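PDB 1ON3: methylmalonyl-CoA carboxyltransferase 12S subunit, which transfers the carboxyl group of methylmalonyl-CoA to the biotin of the 1.3S subunit, while six copies of it form the core of the transcarboxylase complex. Local coordinates for residues 53-58 with 91-96; 305-310 with 317-322; 329-334 with 351-356. One frame throughout, in Å; residues are numbered along the deposited sequence.

Contact 1 (53-58 with 91-96); sequences LLDPHS and TILGRP
The carboxylate of Asp-55 is the flat group on which this contact turns, its edges facing the amides of Leu-93 and Gly-94 and one face lying against the carbonyl oxygen of Thr-91. At the edge, Leu-93 N reaches OD1 of Asp-55 at 2.8 Å and Gly-94 N reaches OD2 at 2.8 Å, each oxygen using its syn lone pair. OD2 is gripped a second time, from its anti side and somewhat out of the carboxylate plane, by the hydroxyl OG1 of Thr-91, a short bond of 2.5 Å. Over the face, Thr-91 O sits 3.2 Å from Asp-55 CG; it is not bonded to the carboxylate oxygens, and its approach accompanies a nearly linear bond from Asp-55 N. With chi1 of Asp-55 at -66°, CG stays beside its own backbone N, which sets amide and carboxylate next to one carbonyl. Ser-58 closes a type II turn begun at Asp-55; its OG donates to Asp-55 O and accepts Thr-91 N (3.2 Å). Although CB of Ile-92 points away from 53-58, its CG1-CD1 branch reaches back: CD1 meets CG of Leu-53 at 3.9 Å, and CG1 meets CD2 of Leu-54. Leu-252 of helix 241-253 packs on the same isoleucine, and Val-97 touches both Leu-54 and Ile-92. The loop that leaves helix 46-53 thus lies across the end of the hairpin between strands 85-92 and 95-102, whose type I' turn has Leu-93 and Gly-94 as its central pair. One carboxylate takes up both amides of this pair; three donors point at its two oxygens, which would favour the ionised form of Asp-55, partly offset by the Thr-91 carbonyl oxygen over its face.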
ATOM      1  N   LEU E  53     -10.493 -37.696  13.072  1.00 16.44           N
ATOM      2  CA  LEU E  53      -9.749 -36.792  12.203  1.00 18.37           C
ATOM      3  C   LEU E  53      -8.671 -35.984  12.923  1.00 18.95           C
ATOM      4  O   LEU E  53      -7.554 -35.843  12.424  1.00 17.22           O
ATOM      5  CB  LEU E  53     -10.713 -35.819  11.523  1.00 11.00           C
ATOM      6  CG  LEU E  53     -10.051 -34.732  10.651  1.00 14.00           C
ATOM      7  CD1 LEU E  53      -9.620 -35.330   9.303  1.00 14.66           C
ATOM      8  CD2 LEU E  53     -11.032 -33.594  10.415  1.00 10.75           C
ATOM      9  N   LEU E  54      -9.017 -35.448  14.091  1.00 15.49           N
ATOM     10  CA  LEU E  54      -8.103 -34.603  14.853  1.00 17.10           C
ATOM     11  C   LEU E  54      -7.125 -35.357  15.758  1.00 19.28           C
ATOM     12  O   LEU E  54      -7.378 -36.500  16.150  1.00 16.34           O
ATOM     13  CB  LEU E  54      -8.918 -33.615  15.694  1.00 15.97           C
ATOM     14  CG  LEU E  54      -9.982 -32.800  14.940  1.00 14.96           C
ATOM     15  CD1 LEU E  54     -10.855 -32.031  15.923  1.00 10.71           C
ATOM     16  CD2 LEU E  54      -9.294 -31.840  13.964  1.00 13.62           C
ATOM     17  N   ASP E  55      -5.999 -34.714  16.068  1.00 17.54           N
ATOM     18  CA  ASP E  55      -5.005 -35.319  16.950  1.00 19.27           C
ATOM     19  C   ASP E  55      -5.683 -35.622  18.288  1.00 21.07           C
ATOM     20  O   ASP E  55      -6.573 -34.883  18.728  1.00 19.27           O
ATOM     21  CB  ASP E  55      -3.833 -34.358  17.205  1.00 21.50           C
ATOM     22  CG  ASP E  55      -3.022 -34.078  15.959  1.00 15.40           C
ATOM     23  OD1 ASP E  55      -2.931 -34.971  15.100  1.00 17.85           O
ATOM     24  OD2 ASP E  55      -2.462 -32.967  15.850  1.00 19.14           O
ATOM     25  N   PRO E  56      -5.279 -36.714  18.949  1.00 20.79           N
ATOM     26  CA  PRO E  56      -5.873 -37.079  20.239  1.00 21.36           C
ATOM     27  C   PRO E  56      -5.952 -35.912  21.224  1.00 21.62           C
ATOM     28  O   PRO E  56      -4.974 -35.196  21.436  1.00 22.95           O
ATOM     29  CB  PRO E  56      -4.944 -38.179  20.741  1.00 23.70           C
ATOM     30  CG  PRO E  56      -4.558 -38.879  19.478  1.00 20.40           C
ATOM     31  CD  PRO E  56      -4.282 -37.716  18.527  1.00 19.81           C
ATOM     32  N   HIS E  57      -7.127 -35.735  21.819  1.00 21.08           N
ATOM     33  CA  HIS E  57      -7.369 -34.688  22.807  1.00 27.27           C
ATOM     34  C   HIS E  57      -7.110 -33.254  22.359  1.00 25.38           C
ATOM     35  O   HIS E  57      -6.980 -32.356  23.199  1.00 24.40           O
ATOM     36  CB  HIS E  57      -6.551 -34.975  24.071  1.00 31.19           C
ATOM     37  CG  HIS E  57      -6.831 -36.318  24.671  1.00 38.69           C
ATOM     38  ND1 HIS E  57      -6.160 -37.459  24.288  1.00 40.53           N
ATOM     39  CD2 HIS E  57      -7.759 -36.713  25.577  1.00 39.64           C
ATOM     40  CE1 HIS E  57      -6.662 -38.499  24.931  1.00 40.46           C
ATOM     41  NE2 HIS E  57      -7.633 -38.074  25.718  1.00 42.37           N
ATOM     42  N   SER E  58      -7.057 -33.026  21.049  1.00 19.10           N
ATOM     43  CA  SER E  58      -6.802 -31.682  20.543  1.00 16.91           C
ATOM     44  C   SER E  58      -8.079 -30.879  20.291  1.00 12.85           C
ATOM     45  O   SER E  58      -8.035 -29.660  20.142  1.00 17.19           O
ATOM     46  CB  SER E  58      -5.992 -31.751  19.246  1.00 15.49           C
ATOM     47  OG  SER E  58      -6.778 -32.236  18.170  1.00 15.16           O
ATOM     48  N   THR E  91      -6.050 -29.887  16.109  1.00 16.25           N
ATOM     49  CA  THR E  91      -4.835 -29.933  15.311  1.00 14.52           C
ATOM     50  C   THR E  91      -4.790 -31.245  14.542  1.00 18.58           C
ATOM     51  O   THR E  91      -5.400 -32.237  14.949  1.00 18.40           O
ATOM     52  CB  THR E  91      -3.546 -29.836  16.174  1.00 16.31           C
ATOM     53  OG1 THR E  91      -3.460 -30.975  17.035  1.00 15.30           O
ATOM     54  CG2 THR E  91      -3.546 -28.556  17.009  1.00 13.69           C
ATOM     55  N   ILE E  92      -4.096 -31.237  13.408  1.00 13.07           N
ATOM     56  CA  ILE E  92      -3.929 -32.447  12.608  1.00 15.78           C
ATOM     57  C   ILE E  92      -2.420 -32.485  12.388  1.00 16.66           C
ATOM     58  O   ILE E  92      -1.845 -31.589  11.767  1.00 13.00           O
ATOM     59  CB  ILE E  92      -4.705 -32.367  11.273  1.00 16.64           C
ATOM     60  CG1 ILE E  92      -6.220 -32.431  11.549  1.00 14.47           C
ATOM     61  CG2 ILE E  92      -4.277 -33.512  10.352  1.00 16.50           C
ATOM     62  CD1 ILE E  92      -7.109 -32.197  10.313  1.00 15.64           C
ATOM     63  N   LEU E  93      -1.785 -33.508  12.950  1.00 17.51           N
ATOM     64  CA  LEU E  93      -0.337 -33.635  12.885  1.00 17.44           C
ATOM     65  C   LEU E  93       0.279 -32.331  13.382  1.00 17.79           C
ATOM     66  O   LEU E  93       1.213 -31.800  12.789  1.00 19.54           O
ATOM     67  CB  LEU E  93       0.117 -33.964  11.458  1.00 19.61           C
ATOM     68  CG  LEU E  93       0.308 -35.465  11.196  1.00 20.16           C
ATOM     69  CD1 LEU E  93      -0.950 -36.232  11.557  1.00 27.44           C
ATOM     70  CD2 LEU E  93       0.673 -35.696   9.734  1.00 25.31           C
ATOM     71  N   GLY E  94      -0.279 -31.807  14.471  1.00 17.08           N
ATOM     72  CA  GLY E  94       0.227 -30.576  15.056  1.00 18.38           C
ATOM     73  C   GLY E  94      -0.242 -29.280  14.418  1.00 15.28           C
ATOM     74  O   GLY E  94      -0.103 -28.218  15.017  1.00 14.72           O
ATOM     75  N   ARG E  95      -0.803 -29.363  13.212  1.00 15.38           N
ATOM     76  CA  ARG E  95      -1.280 -28.181  12.495  1.00 12.73           C
ATOM     77  C   ARG E  95      -2.645 -27.735  12.977  1.00 14.68           C
ATOM     78  O   ARG E  95      -3.595 -28.513  12.990  1.00 14.11           O
ATOM     79  CB  ARG E  95      -1.366 -28.463  10.990  1.00 11.00           C
ATOM     80  CG  ARG E  95      -0.030 -28.792  10.342  1.00 14.10           C
ATOM     81  CD  ARG E  95      -0.212 -29.255   8.902  1.00 19.58           C
ATOM     82  NE  ARG E  95      -0.975 -28.282   8.128  1.00 18.03           N
ATOM     83  CZ  ARG E  95      -1.285 -28.415   6.845  1.00 12.82           C
ATOM     84  NH1 ARG E  95      -0.893 -29.495   6.169  1.00  7.47           N
ATOM     85  NH2 ARG E  95      -1.976 -27.448   6.241  1.00 10.47           N
ATOM     86  N   PRO E  96      -2.765 -26.466  13.374  1.00 13.14           N
ATOM     87  CA  PRO E  96      -4.046 -25.940  13.850  1.00 13.85           C
ATOM     88  C   PRO E  96      -5.094 -25.949  12.733  1.00 14.55           C
ATOM     89  O   PRO E  96      -4.795 -25.575  11.591  1.00 13.82           O
ATOM     90  CB  PRO E  96      -3.693 -24.504  14.263  1.00 14.72           C
ATOM     91  CG  PRO E  96      -2.217 -24.598  14.610  1.00 15.20           C
ATOM     92  CD  PRO E  96      -1.702 -25.454  13.491  1.00 15.15           C
TER

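Contact 2 (305-310 with 317-322); sequences YLEVKA and VTAFAR
Val-308 and Thr-318 share a water that three groups grip: Thr-318 N donates to it at 3.0 Å, while Val-308 O lies 2.7 Å and Glu-307 OE2 2.9 Å from the water oxygen as acceptors that compete for its protons. The water bridges Thr-318 N and Val-308 O in place of a direct backbone bond, beyond the bond from Val-308 N to Thr-318 O. Further along the ladder, Leu-306 and Phe-320 form an antiparallel hydrogen-bonded pair: Leu-306 N meets Phe-320 O at 2.8 Å, and Phe-320 N returns a bond to Leu-306 O at 2.9 Å, tilted 34° from that carbonyl's plane. Between them, Glu-307 and Ala-319 form a non-hydrogen-bonded pair. Glu-307 stretches out beyond CG and crosses Val-317 at about a right angle, OE2 resting 3.9 Å from CG1 of Val-317; its other oxygen, OE1, makes a salt bridge to Arg-293. On the reverse face, with CG1 of Val-308 anti to the backbone N (chi1 178°), CG2 is the methyl that meets the Phe-320 ring, obliquely and 3.8 Å from CD1. Strand 305-308 lies at the margin of its sheet, within this chain, and strand 316-323 one place inward. Helix 293-299 covers the side of Tyr-305 and Val-317, whereas helices 241-253 and 344-359 lie against the face that carries Leu-306, Thr-318 and Phe-320.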
ATOM      1  N   TYR E 305       1.592 -40.133  -5.057  1.00 16.97           N
ATOM      2  CA  TYR E 305       0.753 -39.060  -5.564  1.00 15.97           C
ATOM      3  C   TYR E 305      -0.684 -39.301  -5.127  1.00 14.32           C
ATOM      4  O   TYR E 305      -1.097 -40.437  -4.892  1.00 14.09           O
ATOM      5  CB  TYR E 305       0.854 -38.922  -7.104  1.00 16.59           C
ATOM      6  CG  TYR E 305       0.438 -40.135  -7.920  1.00 15.76           C
ATOM      7  CD1 TYR E 305       1.364 -41.120  -8.272  1.00 17.64           C
ATOM      8  CD2 TYR E 305      -0.892 -40.300  -8.334  1.00 19.42           C
ATOM      9  CE1 TYR E 305       0.971 -42.244  -9.019  1.00 20.72           C
ATOM     10  CE2 TYR E 305      -1.290 -41.416  -9.072  1.00 17.71           C
ATOM     11  CZ  TYR E 305      -0.355 -42.383  -9.411  1.00 20.31           C
ATOM     12  OH  TYR E 305      -0.758 -43.488 -10.135  1.00 22.26           O
ATOM     13  N   LEU E 306      -1.426 -38.217  -4.967  1.00 11.44           N
ATOM     14  CA  LEU E 306      -2.828 -38.307  -4.579  1.00 11.75           C
ATOM     15  C   LEU E 306      -3.602 -37.753  -5.764  1.00 11.01           C
ATOM     16  O   LEU E 306      -3.575 -36.550  -6.010  1.00 12.90           O
ATOM     17  CB  LEU E 306      -3.094 -37.456  -3.333  1.00 10.42           C
ATOM     18  CG  LEU E 306      -4.578 -37.342  -2.965  1.00 15.41           C
ATOM     19  CD1 LEU E 306      -5.106 -38.708  -2.548  1.00 14.79           C
ATOM     20  CD2 LEU E 306      -4.758 -36.323  -1.851  1.00 12.18           C
ATOM     21  N   GLU E 307      -4.272 -38.625  -6.511  1.00 11.09           N
ATOM     22  CA  GLU E 307      -5.006 -38.174  -7.684  1.00 10.54           C
ATOM     23  C   GLU E 307      -6.321 -37.489  -7.307  1.00 12.94           C
ATOM     24  O   GLU E 307      -7.067 -37.998  -6.475  1.00 12.94           O
ATOM     25  CB  GLU E 307      -5.276 -39.362  -8.620  1.00 12.43           C
ATOM     26  CG  GLU E 307      -5.399 -38.955 -10.074  1.00 16.30           C
ATOM     27  CD  GLU E 307      -5.610 -40.122 -11.029  1.00 18.77           C
ATOM     28  OE1 GLU E 307      -5.214 -41.271 -10.706  1.00 15.44           O
ATOM     29  OE2 GLU E 307      -6.165 -39.880 -12.124  1.00 14.77           O
ATOM     30  N   VAL E 308      -6.574 -36.330  -7.916  1.00  9.66           N
ATOM     31  CA  VAL E 308      -7.789 -35.559  -7.696  1.00 11.67           C
ATOM     32  C   VAL E 308      -8.744 -35.861  -8.865  1.00 12.08           C
ATOM     33  O   VAL E 308      -8.316 -35.899 -10.023  1.00 10.83           O
ATOM     34  CB  VAL E 308      -7.466 -34.045  -7.642  1.00 12.93           C
ATOM     35  CG1 VAL E 308      -8.758 -33.218  -7.463  1.00  8.77           C
ATOM     36  CG2 VAL E 308      -6.497 -33.778  -6.479  1.00 12.52           C
ATOM     37  N   LYS E 309     -10.024 -36.077  -8.554  1.00 10.32           N
ATOM     38  CA  LYS E 309     -11.037 -36.413  -9.567  1.00 11.08           C
ATOM     39  C   LYS E 309     -10.546 -37.582 -10.434  1.00 13.04           C
ATOM     40  O   LYS E 309     -10.679 -37.568 -11.661  1.00 12.32           O
ATOM     41  CB  LYS E 309     -11.362 -35.190 -10.441  1.00  9.66           C
ATOM     42  CG  LYS E 309     -12.379 -34.272  -9.757  1.00 12.16           C
ATOM     43  CD  LYS E 309     -12.754 -33.015 -10.528  1.00 10.98           C
ATOM     44  CE  LYS E 309     -13.876 -32.287  -9.755  1.00 15.74           C
ATOM     45  NZ  LYS E 309     -14.298 -30.988 -10.341  1.00 12.49           N
ATOM     46  N   ALA E 310      -9.995 -38.598  -9.773  1.00 14.72           N
ATOM     47  CA  ALA E 310      -9.456 -39.773 -10.468  1.00 14.18           C
ATOM     48  C   ALA E 310     -10.445 -40.505 -11.361  1.00 13.56           C
ATOM     49  O   ALA E 310     -10.039 -41.129 -12.343  1.00 14.23           O
ATOM     50  CB  ALA E 310      -8.875 -40.751  -9.465  1.00 15.08           C
ATOM     51  N   VAL E 317      -5.200 -36.260 -16.269  1.00 10.30           N
ATOM     52  CA  VAL E 317      -4.871 -36.553 -14.879  1.00 13.11           C
ATOM     53  C   VAL E 317      -4.474 -35.287 -14.118  1.00 12.58           C
ATOM     54  O   VAL E 317      -3.739 -34.462 -14.644  1.00 10.46           O
ATOM     55  CB  VAL E 317      -3.678 -37.549 -14.801  1.00 10.11           C
ATOM     56  CG1 VAL E 317      -3.181 -37.668 -13.377  1.00 11.27           C
ATOM     57  CG2 VAL E 317      -4.098 -38.921 -15.328  1.00 12.44           C
ATOM     58  N   THR E 318      -4.980 -35.136 -12.892  1.00 10.88           N
ATOM     59  CA  THR E 318      -4.620 -34.003 -12.025  1.00  7.43           C
ATOM     60  C   THR E 318      -4.281 -34.688 -10.706  1.00 12.71           C
ATOM     61  O   THR E 318      -5.097 -35.450 -10.168  1.00 10.45           O
ATOM     62  CB  THR E 318      -5.790 -33.007 -11.794  1.00 12.16           C
ATOM     63  OG1 THR E 318      -6.983 -33.723 -11.424  1.00 12.57           O
ATOM     64  CG2 THR E 318      -6.031 -32.165 -13.049  1.00  8.35           C
ATOM     65  N   ALA E 319      -3.081 -34.439 -10.191  1.00 10.98           N
ATOM     66  CA  ALA E 319      -2.674 -35.082  -8.951  1.00 12.34           C
ATOM     67  C   ALA E 319      -1.686 -34.266  -8.131  1.00 11.13           C
ATOM     68  O   ALA E 319      -0.863 -33.535  -8.672  1.00 14.35           O
ATOM     69  CB  ALA E 319      -2.055 -36.453  -9.264  1.00  9.58           C
ATOM     70  N   PHE E 320      -1.776 -34.402  -6.817  1.00 11.66           N
ATOM     71  CA  PHE E 320      -0.836 -33.728  -5.937  1.00 10.10           C
ATOM     72  C   PHE E 320       0.326 -34.701  -5.718  1.00  9.92           C
ATOM     73  O   PHE E 320       0.123 -35.915  -5.604  1.00 10.04           O
ATOM     74  CB  PHE E 320      -1.471 -33.419  -4.579  1.00  9.58           C
ATOM     75  CG  PHE E 320      -2.398 -32.242  -4.589  1.00 10.17           C
ATOM     76  CD1 PHE E 320      -3.733 -32.387  -4.227  1.00  9.42           C
ATOM     77  CD2 PHE E 320      -1.930 -30.975  -4.921  1.00  9.59           C
ATOM     78  CE1 PHE E 320      -4.592 -31.272  -4.190  1.00  7.24           C
ATOM     79  CE2 PHE E 320      -2.772 -29.865  -4.889  1.00 14.20           C
ATOM     80  CZ  PHE E 320      -4.102 -30.009  -4.523  1.00  7.61           C
ATOM     81  N   ALA E 321       1.539 -34.169  -5.651  1.00 10.75           N
ATOM     82  CA  ALA E 321       2.706 -34.997  -5.416  1.00 10.23           C
ATOM     83  C   ALA E 321       3.770 -34.112  -4.829  1.00 14.06           C
ATOM     84  O   ALA E 321       3.522 -32.945  -4.514  1.00 12.27           O
ATOM     85  CB  ALA E 321       3.196 -35.600  -6.715  1.00 14.32           C
ATOM     86  N   ARG E 322       4.969 -34.659  -4.691  1.00 13.40           N
ATOM     87  CA  ARG E 322       6.061 -33.876  -4.160  1.00 11.71           C
ATOM     88  C   ARG E 322       7.352 -34.121  -4.916  1.00 11.21           C
ATOM     89  O   ARG E 322       7.603 -35.224  -5.424  1.00 15.63           O
ATOM     90  CB  ARG E 322       6.270 -34.190  -2.678  1.00 11.26           C
ATOM     91  CG  ARG E 322       5.205 -33.585  -1.758  1.00 10.39           C
ATOM     92  CD  ARG E 322       5.465 -33.947  -0.313  1.00 13.29           C
ATOM     93  NE  ARG E 322       4.359 -33.534   0.546  1.00 14.32           N
ATOM     94  CZ  ARG E 322       3.385 -34.332   0.967  1.00 10.40           C
ATOM     95  NH1 ARG E 322       3.359 -35.610   0.616  1.00 12.30           N
ATOM     96  NH2 ARG E 322       2.430 -33.839   1.745  1.00 12.37           N
TER
HETATM   97  O   HOH W   1      -7.099 -37.169 -12.135  1.00 10.60           O

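Contact 3 (329-334 with 351-356); sequences GIVANQ and AEFVNF
Strand 326-333 and helix 344-359 are the first two elements of a beta-alpha-beta unit, and Phe-353 on the helix is the residue that reaches across to Gly-329 and Val-331 on the strand. The helix runs back over the strand, the axes of the short segments standing 9.5 Å apart with their directions at 155°. No hydrogen bond crosses the gap: the ring of Phe-353 meets the backbone of Gly-329 and Ile-330 as well as Val-331, and Val-354 adds a looser touch. Gly-329 C and Ile-330 N lie at the edge of this ring, in its plane, with CE2 of Phe-353 3.7 Å from Ile-330 N; CA of Gly-329 meets the same CE2 obliquely at 3.5 Å. This approach is possible because Gly-329 carries no side chain on the side that faces the helix, so that the ring rests directly on the backbone. A chi1 of -172° swings the ring away from the phenylalanine's own backbone N, out from the helix. Two residues along the strand, CG2 of Val-331 approaches the ring edge near its plane, 3.8 Å from CD2 of Phe-353, the two side chains passing each other in opposite directions. The same methyl also meets CG2 of Val-354 at 4.3 Å. Tyr-395 of helix 384-397 packs on both Val-331 and Val-354 and continues the apolar layer. Farther round the helix, Ala-351 and Glu-352 lie against Cys-523 of a second subunit. Buried apolar packing of a helix on the strand that precedes it, before the chain enters the parallel neighbour 364-370, is characteristic of a beta-alpha-beta unit, consistent with the ClpP/crotonase-type fold of the carboxyltransferase domain.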
ATOM      1  N   GLY E 329       1.477 -29.656  -8.068  1.00 11.74           N
ATOM      2  CA  GLY E 329       0.261 -30.141  -8.693  1.00 11.40           C
ATOM      3  C   GLY E 329       0.642 -30.562 -10.107  1.00 11.74           C
ATOM      4  O   GLY E 329       1.229 -29.778 -10.856  1.00 12.04           O
ATOM      5  N   ILE E 330       0.307 -31.790 -10.483  1.00  8.03           N
ATOM      6  CA  ILE E 330       0.651 -32.296 -11.809  1.00 10.63           C
ATOM      7  C   ILE E 330      -0.591 -32.386 -12.683  1.00 10.96           C
ATOM      8  O   ILE E 330      -1.616 -32.885 -12.240  1.00 12.32           O
ATOM      9  CB  ILE E 330       1.313 -33.696 -11.714  1.00 13.69           C
ATOM     10  CG1 ILE E 330       2.635 -33.576 -10.942  1.00 17.45           C
ATOM     11  CG2 ILE E 330       1.536 -34.279 -13.109  1.00 10.10           C
ATOM     12  CD1 ILE E 330       3.339 -34.866 -10.703  1.00 19.36           C
ATOM     13  N   VAL E 331      -0.485 -31.865 -13.907  1.00  8.60           N
ATOM     14  CA  VAL E 331      -1.580 -31.872 -14.886  1.00  9.11           C
ATOM     15  C   VAL E 331      -0.974 -32.591 -16.089  1.00  7.33           C
ATOM     16  O   VAL E 331      -0.004 -32.120 -16.680  1.00 10.79           O
ATOM     17  CB  VAL E 331      -1.979 -30.430 -15.267  1.00  8.67           C
ATOM     18  CG1 VAL E 331      -3.172 -30.440 -16.230  1.00  6.59           C
ATOM     19  CG2 VAL E 331      -2.340 -29.642 -13.996  1.00 11.89           C
ATOM     20  N   ALA E 332      -1.554 -33.729 -16.449  1.00 10.28           N
ATOM     21  CA  ALA E 332      -1.008 -34.542 -17.518  1.00 11.82           C
ATOM     22  C   ALA E 332      -2.066 -35.181 -18.417  1.00 12.91           C
ATOM     23  O   ALA E 332      -3.087 -35.674 -17.934  1.00 11.74           O
ATOM     24  CB  ALA E 332      -0.128 -35.632 -16.889  1.00 13.18           C
ATOM     25  N   ASN E 333      -1.826 -35.180 -19.724  1.00  8.88           N
ATOM     26  CA  ASN E 333      -2.786 -35.810 -20.628  1.00 11.63           C
ATOM     27  C   ASN E 333      -2.644 -37.326 -20.519  1.00  9.64           C
ATOM     28  O   ASN E 333      -1.552 -37.838 -20.249  1.00 14.00           O
ATOM     29  CB  ASN E 333      -2.541 -35.355 -22.063  1.00  9.49           C
ATOM     30  CG  ASN E 333      -2.393 -33.851 -22.172  1.00 14.18           C
ATOM     31  OD1 ASN E 333      -1.289 -33.331 -22.374  1.00 10.63           O
ATOM     32  ND2 ASN E 333      -3.505 -33.141 -22.034  1.00 12.67           N
ATOM     33  N   GLN E 334      -3.742 -38.044 -20.742  1.00 13.66           N
ATOM     34  CA  GLN E 334      -3.755 -39.509 -20.642  1.00 11.38           C
ATOM     35  C   GLN E 334      -3.992 -40.145 -22.029  1.00 12.28           C
ATOM     36  O   GLN E 334      -5.130 -40.398 -22.411  1.00 12.73           O
ATOM     37  CB  GLN E 334      -4.866 -39.928 -19.665  1.00 12.12           C
ATOM     38  CG  GLN E 334      -4.963 -41.430 -19.383  1.00  9.83           C
ATOM     39  CD  GLN E 334      -3.707 -41.982 -18.745  1.00 11.73           C
ATOM     40  OE1 GLN E 334      -2.677 -42.129 -19.403  1.00 11.93           O
ATOM     41  NE2 GLN E 334      -3.781 -42.279 -17.447  1.00 12.15           N
ATOM     42  N   ALA E 351      -8.697 -26.770 -15.202  1.00  9.37           N
ATOM     43  CA  ALA E 351      -8.800 -25.369 -14.783  1.00 10.99           C
ATOM     44  C   ALA E 351      -9.024 -25.187 -13.284  1.00 10.79           C
ATOM     45  O   ALA E 351      -8.383 -24.339 -12.662  1.00  8.58           O
ATOM     46  CB  ALA E 351      -9.920 -24.665 -15.574  1.00 11.26           C
ATOM     47  N   GLU E 352      -9.930 -25.978 -12.710  1.00 12.26           N
ATOM     48  CA  GLU E 352     -10.222 -25.874 -11.279  1.00  8.22           C
ATOM     49  C   GLU E 352      -8.956 -26.195 -10.479  1.00 10.99           C
ATOM     50  O   GLU E 352      -8.611 -25.477  -9.540  1.00 13.06           O
ATOM     51  CB  GLU E 352     -11.338 -26.846 -10.864  1.00 11.89           C
ATOM     52  CG  GLU E 352     -11.745 -26.711  -9.363  1.00 14.53           C
ATOM     53  CD  GLU E 352     -12.682 -27.824  -8.888  1.00 15.40           C
ATOM     54  OE1 GLU E 352     -12.405 -29.013  -9.164  1.00 17.79           O
ATOM     55  OE2 GLU E 352     -13.693 -27.513  -8.230  1.00 19.11           O
ATOM     56  N   PHE E 353      -8.267 -27.267 -10.864  1.00  8.90           N
ATOM     57  CA  PHE E 353      -7.046 -27.687 -10.172  1.00  8.97           C
ATOM     58  C   PHE E 353      -5.985 -26.596 -10.277  1.00  8.37           C
ATOM     59  O   PHE E 353      -5.339 -26.251  -9.286  1.00 12.80           O
ATOM     60  CB  PHE E 353      -6.521 -28.993 -10.782  1.00 10.72           C
ATOM     61  CG  PHE E 353      -5.379 -29.619 -10.018  1.00 10.66           C
ATOM     62  CD1 PHE E 353      -5.583 -30.161  -8.749  1.00 11.48           C
ATOM     63  CD2 PHE E 353      -4.105 -29.712 -10.589  1.00 14.05           C
ATOM     64  CE1 PHE E 353      -4.534 -30.797  -8.056  1.00  9.79           C
ATOM     65  CE2 PHE E 353      -3.048 -30.347  -9.901  1.00  8.97           C
ATOM     66  CZ  PHE E 353      -3.268 -30.889  -8.637  1.00  7.79           C
ATOM     67  N   VAL E 354      -5.799 -26.059 -11.480  1.00 10.20           N
ATOM     68  CA  VAL E 354      -4.823 -24.996 -11.702  1.00  6.91           C
ATOM     69  C   VAL E 354      -5.148 -23.761 -10.846  1.00  9.72           C
ATOM     70  O   VAL E 354      -4.266 -23.218 -10.195  1.00  7.97           O
ATOM     71  CB  VAL E 354      -4.770 -24.587 -13.195  1.00  5.24           C
ATOM     72  CG1 VAL E 354      -4.007 -23.262 -13.369  1.00  8.47           C
ATOM     73  CG2 VAL E 354      -4.096 -25.701 -14.020  1.00  6.10           C
ATOM     74  N   ASN E 355      -6.406 -23.320 -10.827  1.00 11.77           N
ATOM     75  CA  ASN E 355      -6.758 -22.147 -10.010  1.00  9.65           C
ATOM     76  C   ASN E 355      -6.516 -22.412  -8.532  1.00  8.83           C
ATOM     77  O   ASN E 355      -6.031 -21.534  -7.810  1.00 12.44           O
ATOM     78  CB  ASN E 355      -8.225 -21.739 -10.202  1.00 16.44           C
ATOM     79  CG  ASN E 355      -8.495 -21.173 -11.579  1.00 27.92           C
ATOM     80  OD1 ASN E 355      -7.635 -20.507 -12.165  1.00 27.08           O
ATOM     81  ND2 ASN E 355      -9.700 -21.414 -12.099  1.00 23.49           N
ATOM     82  N   PHE E 356      -6.837 -23.616  -8.071  1.00 10.03           N
ATOM     83  CA  PHE E 356      -6.622 -23.924  -6.660  1.00  8.38           C
ATOM     84  C   PHE E 356      -5.132 -23.875  -6.292  1.00 11.35           C
ATOM     85  O   PHE E 356      -4.745 -23.238  -5.314  1.00  9.53           O
ATOM     86  CB  PHE E 356      -7.153 -25.314  -6.297  1.00  6.63           C
ATOM     87  CG  PHE E 356      -6.876 -25.687  -4.876  1.00 10.63           C
ATOM     88  CD1 PHE E 356      -7.674 -25.182  -3.845  1.00  9.32           C
ATOM     89  CD2 PHE E 356      -5.734 -26.426  -4.550  1.00  7.28           C
ATOM     90  CE1 PHE E 356      -7.329 -25.399  -2.506  1.00 10.71           C
ATOM     91  CE2 PHE E 356      -5.383 -26.642  -3.225  1.00 10.26           C
ATOM     92  CZ  PHE E 356      -6.184 -26.124  -2.200  1.00  9.60           C
TER

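Along the chain the three contacts follow in series, none nested within or crossing another. Contact 1 closes a loop of 32 residues in the N-terminal half, tying the exit of helix 46-53 to the hairpin at one side of the first seven-stranded sheet. Contacts 2 and 3 belong to the second such sheet. Contact 2 closes the short hairpin loop, and contact 3 then links the next strand to the helix that follows it. These two meet through neighbouring strands 316-323 and 326-333 and through Phe-320 and Phe-353, whose rings touch; their centres are about 9 Å apart. The centre of contact 1 lies about 24 Å from that of contact 2, and the two do not touch.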